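Local structure of probable tagatose 6-phosphate kinase (Sinorhizobium meliloti, 3TXV) at residues 112-117 / 156-161; 35-40 / 46-51. The protein probably acts in carbohydrate metabolism, perhaps as a tagatose-6-phosphate kinase, and resembles the GatZ/KbaZ subunit of tagatose-1,6-bisphosphate aldolase. All blocks are in the same frame, centred on the assembly; numbering follows the deposited sequence.

Contact 1 of 2, residues 112-117 / 156-161; sequences KAEAMI and AAVAED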
loop_
_atom_site.group_PDB
_atom_site.type_symbol
_atom_site.label_atom_id
_atom_site.label_comp_id
_atom_site.label_asym_id
_atom_site.label_seq_id
_atom_site.Cartn_x
_atom_site.Cartn_y
_atom_site.Cartn_z
ATOM N N LYS A 112 2.597 -0.103 23.629
ATOM C CA LYS A 112 2.001 -0.987 22.636
ATOM C C LYS A 112 2.764 -0.859 21.335
ATOM O O LYS A 112 2.924 -1.823 20.604
ATOM C CB LYS A 112 0.522 -0.645 22.434
ATOM C CG LYS A 112 -0.257 -0.410 23.721
ATOM C CD LYS A 112 -1.569 -1.220 23.774
ATOM C CE LYS A 112 -1.313 -2.730 23.679
ATOM N NZ LYS A 112 -2.466 -3.519 24.129
ATOM N N ALA A 113 3.253 0.331 21.043
ATOM C CA ALA A 113 4.159 0.478 19.935
ATOM C C ALA A 113 5.282 -0.543 20.153
ATOM O O ALA A 113 5.720 -1.199 19.217
ATOM C CB ALA A 113 4.706 1.895 19.879
ATOM N N GLU A 114 5.685 -0.718 21.409
ATOM C CA GLU A 114 6.811 -1.571 21.756
ATOM C C GLU A 114 6.535 -3.050 21.600
ATOM O O GLU A 114 7.341 -3.747 21.001
ATOM C CB GLU A 114 7.321 -1.239 23.156
ATOM C CG GLU A 114 8.179 0.008 23.173
ATOM C CD GLU A 114 8.545 0.465 24.572
ATOM O OE1 GLU A 114 8.469 1.697 24.837
ATOM O OE2 GLU A 114 8.926 -0.400 25.403
ATOM N N ALA A 115 5.397 -3.518 22.105
ATOM C CA ALA A 115 4.992 -4.925 21.922
ATOM C C ALA A 115 4.829 -5.254 20.442
ATOM O O ALA A 115 5.095 -6.384 19.999
ATOM C CB ALA A 115 3.707 -5.247 22.686
HETATM N N MSE A 116 4.427 -4.231 19.686
HETATM C CA MSE A 116 4.099 -4.418 18.293
HETATM C C MSE A 116 5.362 -4.536 17.460
HETATM O O MSE A 116 5.459 -5.402 16.596
HETATM C CB MSE A 116 3.241 -3.271 17.800
HETATM C CG MSE A 116 4.074 -2.148 17.249
HETATM SE SE MSE A 116 4.209 -2.161 15.291
HETATM C CE MSE A 116 2.291 -1.578 15.117
ATOM N N ILE A 117 6.312 -3.639 17.710
ATOM C CA ILE A 117 7.578 -3.656 17.013
ATOM C C ILE A 117 8.235 -5.037 17.158
ATOM O O ILE A 117 8.717 -5.582 16.162
ATOM C CB ILE A 117 8.482 -2.485 17.470
ATOM C CG1 ILE A 117 8.599 -1.425 16.378
ATOM C CG2 ILE A 117 9.880 -2.945 17.831
ATOM C CD1 ILE A 117 9.225 -1.903 15.097
ATOM N N ALA A 156 13.469 1.503 17.613
ATOM C CA ALA A 156 14.648 0.949 17.009
ATOM C C ALA A 156 15.347 -0.045 17.963
ATOM O O ALA A 156 15.714 -1.160 17.571
ATOM C CB ALA A 156 15.560 2.057 16.641
ATOM N N ALA A 157 15.500 0.356 19.220
ATOM C CA ALA A 157 16.280 -0.390 20.192
ATOM C C ALA A 157 15.514 -1.538 20.777
ATOM O O ALA A 157 16.095 -2.381 21.443
ATOM C CB ALA A 157 16.730 0.512 21.296
ATOM N N VAL A 158 14.207 -1.574 20.563
ATOM C CA VAL A 158 13.414 -2.695 21.036
ATOM C C VAL A 158 13.445 -3.664 19.894
ATOM O O VAL A 158 13.418 -4.883 20.095
ATOM C CB VAL A 158 11.990 -2.282 21.394
ATOM C CG1 VAL A 158 11.134 -3.494 21.720
ATOM C CG2 VAL A 158 12.012 -1.325 22.591
ATOM N N ALA A 159 13.554 -3.105 18.688
ATOM C CA ALA A 159 13.586 -3.896 17.463
ATOM C C ALA A 159 14.802 -4.775 17.511
ATOM O O ALA A 159 14.674 -5.997 17.470
ATOM C CB ALA A 159 13.616 -3.013 16.238
ATOM N N GLU A 160 15.963 -4.133 17.640
ATOM C CA GLU A 160 17.259 -4.819 17.729
ATOM C C GLU A 160 17.286 -5.889 18.810
ATOM O O GLU A 160 17.783 -6.981 18.574
ATOM C CB GLU A 160 18.405 -3.835 17.992
ATOM C CG GLU A 160 18.728 -2.912 16.848
ATOM C CD GLU A 160 19.135 -3.639 15.585
ATOM O OE1 GLU A 160 20.164 -4.348 15.638
ATOM O OE2 GLU A 160 18.449 -3.484 14.538
ATOM N N ASP A 161 16.762 -5.590 19.994
ATOM C CA ASP A 161 16.839 -6.557 21.076
ATOM C C ASP A 161 16.148 -7.852 20.683
ATOM O O ASP A 161 16.607 -8.944 20.989
ATOM C CB ASP A 161 16.247 -6.008 22.368
ATOM C CG ASP A 161 16.775 -6.732 23.587
ATOM O OD1 ASP A 161 17.964 -6.503 23.929
ATOM O OD2 ASP A 161 16.021 -7.541 24.191
#
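Ile117 turns its CG2 methyl onto the backbone of the facing helix, 3.8 Å from Ala159 N, and the same methyl lies 4.1 Å from Ala159 CB. Val158, the residue before Ala159, also meets this methyl, its CG1 4.1 Å from Ile117 CG2. One methyl of Ile117 thus carries most of the apolar packing. The two branches of Val158 divide their work: with chi1 at 173°, CG1 is anti to the backbone N and rests 3.9 Å from Glu114 O, whereas CG2 comes 4.1 Å from Glu114 CG. The aliphatic part of Glu114 crosses the valine at about a right angle. Helices 106-121 and 145-161 are neighbours on the outside of a parallel eight-stranded beta/alpha barrel; the axes of the short segments approach to 9.2 Å and cross at -33°, running broadly parallel. On the barrel side, Ile117 also packs on Leu128 and Leu130 of strand 127-130; it touches Leu155 of helix 145-161 as well. Glu114 continues as an extended chain to a carboxylate that forms a salt bridge through OE1 with Arg154, adding a polar tie between the helices beside the apolar contact. Glu114 O also accepts a hydrogen bond from Thr118 OG1.

Contact 2 of 2, residues 35-40 / 46-51; sequences EAAMLR and APVLIE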
loop_
_atom_site.group_PDB
_atom_site.type_symbol
_atom_site.label_atom_id
_atom_site.label_comp_id
_atom_site.label_asym_id
_atom_site.label_seq_id
_atom_site.Cartn_x
_atom_site.Cartn_y
_atom_site.Cartn_z
ATOM N N GLU A 35 -0.759 -11.948 -5.131
ATOM C CA GLU A 35 -0.527 -12.947 -6.180
ATOM C C GLU A 35 -0.011 -12.270 -7.428
ATOM O O GLU A 35 0.970 -12.708 -8.016
ATOM C CB GLU A 35 -1.829 -13.684 -6.475
ATOM C CG GLU A 35 -1.820 -14.769 -7.602
ATOM C CD GLU A 35 -3.079 -15.661 -7.527
ATOM O OE1 GLU A 35 -3.875 -15.515 -6.554
ATOM O OE2 GLU A 35 -3.277 -16.521 -8.407
ATOM N N ALA A 36 -0.661 -11.180 -7.813
ATOM C CA ALA A 36 -0.282 -10.435 -9.006
ATOM C C ALA A 36 1.065 -9.729 -8.872
ATOM O O ALA A 36 1.858 -9.681 -9.813
ATOM C CB ALA A 36 -1.363 -9.447 -9.349
ATOM N N ALA A 37 1.322 -9.184 -7.698
ATOM C CA ALA A 37 2.609 -8.575 -7.420
ATOM C C ALA A 37 3.677 -9.613 -7.496
ATOM O O ALA A 37 4.705 -9.388 -8.100
ATOM C CB ALA A 37 2.626 -7.896 -6.060
HETATM N N MSE A 38 3.450 -10.754 -6.885
HETATM C CA MSE A 38 4.451 -11.794 -6.968
HETATM C C MSE A 38 4.721 -12.174 -8.440
HETATM O O MSE A 38 5.844 -12.057 -8.897
HETATM C CB MSE A 38 4.068 -12.993 -6.103
HETATM C CG MSE A 38 4.327 -12.812 -4.612
HETATM SE SE MSE A 38 3.154 -14.056 -3.778
HETATM C CE MSE A 38 3.888 -14.292 -2.010
ATOM N N LEU A 39 3.685 -12.553 -9.192
ATOM C CA LEU A 39 3.831 -12.955 -10.596
ATOM C C LEU A 39 4.671 -12.002 -11.436
ATOM O O LEU A 39 5.443 -12.439 -12.292
ATOM C CB LEU A 39 2.472 -13.204 -11.264
ATOM C CG LEU A 39 1.702 -14.475 -10.824
ATOM C CD1 LEU A 39 0.354 -14.615 -11.510
ATOM C CD2 LEU A 39 2.509 -15.771 -11.017
ATOM N N ARG A 40 4.543 -10.704 -11.205
ATOM C CA ARG A 40 5.338 -9.760 -11.968
ATOM C C ARG A 40 6.798 -9.810 -11.524
ATOM O O ARG A 40 7.708 -9.910 -12.369
ATOM C CB ARG A 40 4.745 -8.357 -11.876
ATOM C CG ARG A 40 5.711 -7.229 -12.187
ATOM C CD ARG A 40 6.168 -7.223 -13.603
ATOM N NE ARG A 40 5.035 -7.404 -14.497
ATOM C CZ ARG A 40 5.038 -7.099 -15.789
ATOM N NH1 ARG A 40 6.119 -6.580 -16.349
ATOM N NH2 ARG A 40 3.952 -7.303 -16.518
ATOM N N ALA A 46 13.475 -10.210 -10.136
ATOM C CA ALA A 46 13.798 -9.772 -8.789
ATOM C C ALA A 46 12.682 -9.826 -7.747
ATOM O O ALA A 46 11.623 -10.320 -8.015
ATOM C CB ALA A 46 14.325 -8.420 -8.867
ATOM N N PRO A 47 12.998 -9.443 -6.513
ATOM C CA PRO A 47 12.150 -9.734 -5.340
ATOM C C PRO A 47 10.929 -8.806 -5.231
ATOM O O PRO A 47 10.838 -7.802 -5.959
ATOM C CB PRO A 47 13.096 -9.502 -4.159
ATOM C CG PRO A 47 14.033 -8.446 -4.648
ATOM C CD PRO A 47 14.185 -8.639 -6.142
ATOM N N VAL A 48 10.013 -9.152 -4.327
ATOM C CA VAL A 48 8.792 -8.397 -4.137
ATOM C C VAL A 48 8.673 -7.850 -2.715
ATOM O O VAL A 48 8.721 -8.607 -1.718
ATOM C CB VAL A 48 7.557 -9.243 -4.489
ATOM C CG1 VAL A 48 7.382 -10.393 -3.530
ATOM C CG2 VAL A 48 6.307 -8.395 -4.538
ATOM N N LEU A 49 8.514 -6.531 -2.624
ATOM C CA LEU A 49 8.337 -5.884 -1.333
ATOM C C LEU A 49 6.851 -5.812 -0.971
ATOM O O LEU A 49 6.067 -5.108 -1.623
ATOM C CB LEU A 49 8.965 -4.498 -1.384
ATOM C CG LEU A 49 8.899 -3.610 -0.165
ATOM C CD1 LEU A 49 9.383 -4.329 1.069
ATOM C CD2 LEU A 49 9.766 -2.426 -0.439
ATOM N N ILE A 50 6.445 -6.548 0.053
ATOM C CA ILE A 50 5.072 -6.401 0.526
ATOM C C ILE A 50 4.972 -5.814 1.949
ATOM O O ILE A 50 5.611 -6.305 2.894
ATOM C CB ILE A 50 4.291 -7.683 0.411
ATOM C CG1 ILE A 50 4.256 -8.098 -1.032
ATOM C CG2 ILE A 50 2.867 -7.465 0.873
ATOM C CD1 ILE A 50 4.101 -9.586 -1.193
ATOM N N GLU A 51 4.144 -4.775 2.078
ATOM C CA GLU A 51 4.074 -3.970 3.299
ATOM C C GLU A 51 2.699 -4.049 3.967
ATOM O O GLU A 51 1.700 -4.195 3.301
ATOM C CB GLU A 51 4.427 -2.510 2.985
ATOM C CG GLU A 51 5.760 -2.320 2.289
ATOM C CD GLU A 51 6.590 -1.237 2.951
ATOM O OE1 GLU A 51 6.462 -1.088 4.197
ATOM O OE2 GLU A 51 7.365 -0.535 2.239
#
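Met38 and Val48 have the nearest CA atoms across the two segments, 6.2 Å apart, where helix 31-43 passes over the start of strand 48-53. The helix follows strand 23-26 and leads into strand 48-53, completing the first beta-alpha-beta unit of the closed parallel barrel. Val48 sits at the strand's first residue with its CB directed at the helix, and both its methyls are used. CG2, anti to the backbone N, lies 4.0 Å from Ala37 CB and equally near Ala37 O; CG1 reaches 4.0 Å from Met38 CG. This rotation (chi1 66°, CG1 between the backbone N and the carbonyl carbon) points CG1 to Met38 and CG2 to Ala37. Met38, a selenomethionine, meets Val48 at a slant and through its CG; its chain runs on extended among Val75, Ile78 and Ala79 of helix 68-81 and Ile89 of the next strand. Ala37 also touches Leu419 of helix 407-424. Ile50 likewise directs its CB at the helix. Val48 and Ile50 spend their backbone bonds on Lys88, Leu90 and Gly92. The side chains that meet are buried and apolar, so the helix's hold on the strand rests on shape and the exclusion of water rather than on directed bonds.

How the contacts relate
Contacts 1 and 2 belong to the same eight-stranded barrel: contact 2 joins an outer helix to the barrel wall, contact 1 joins two outer helices to each other. Contact 2 has its centre about 12 Å from the centre of the chain, against about 22 Å for contact 1. Their centres are about 27 Å apart and their nearest atoms about 11 Å. Along the chain, both segments of contact 2 precede those of contact 1. Strand 89-96, bonded to strand 48-53, leads on to helix 106-121 of contact 1. His95 on that strand may, with Glu178 and His265, form a vacant metal site, and neither contact supplies a residue to that group.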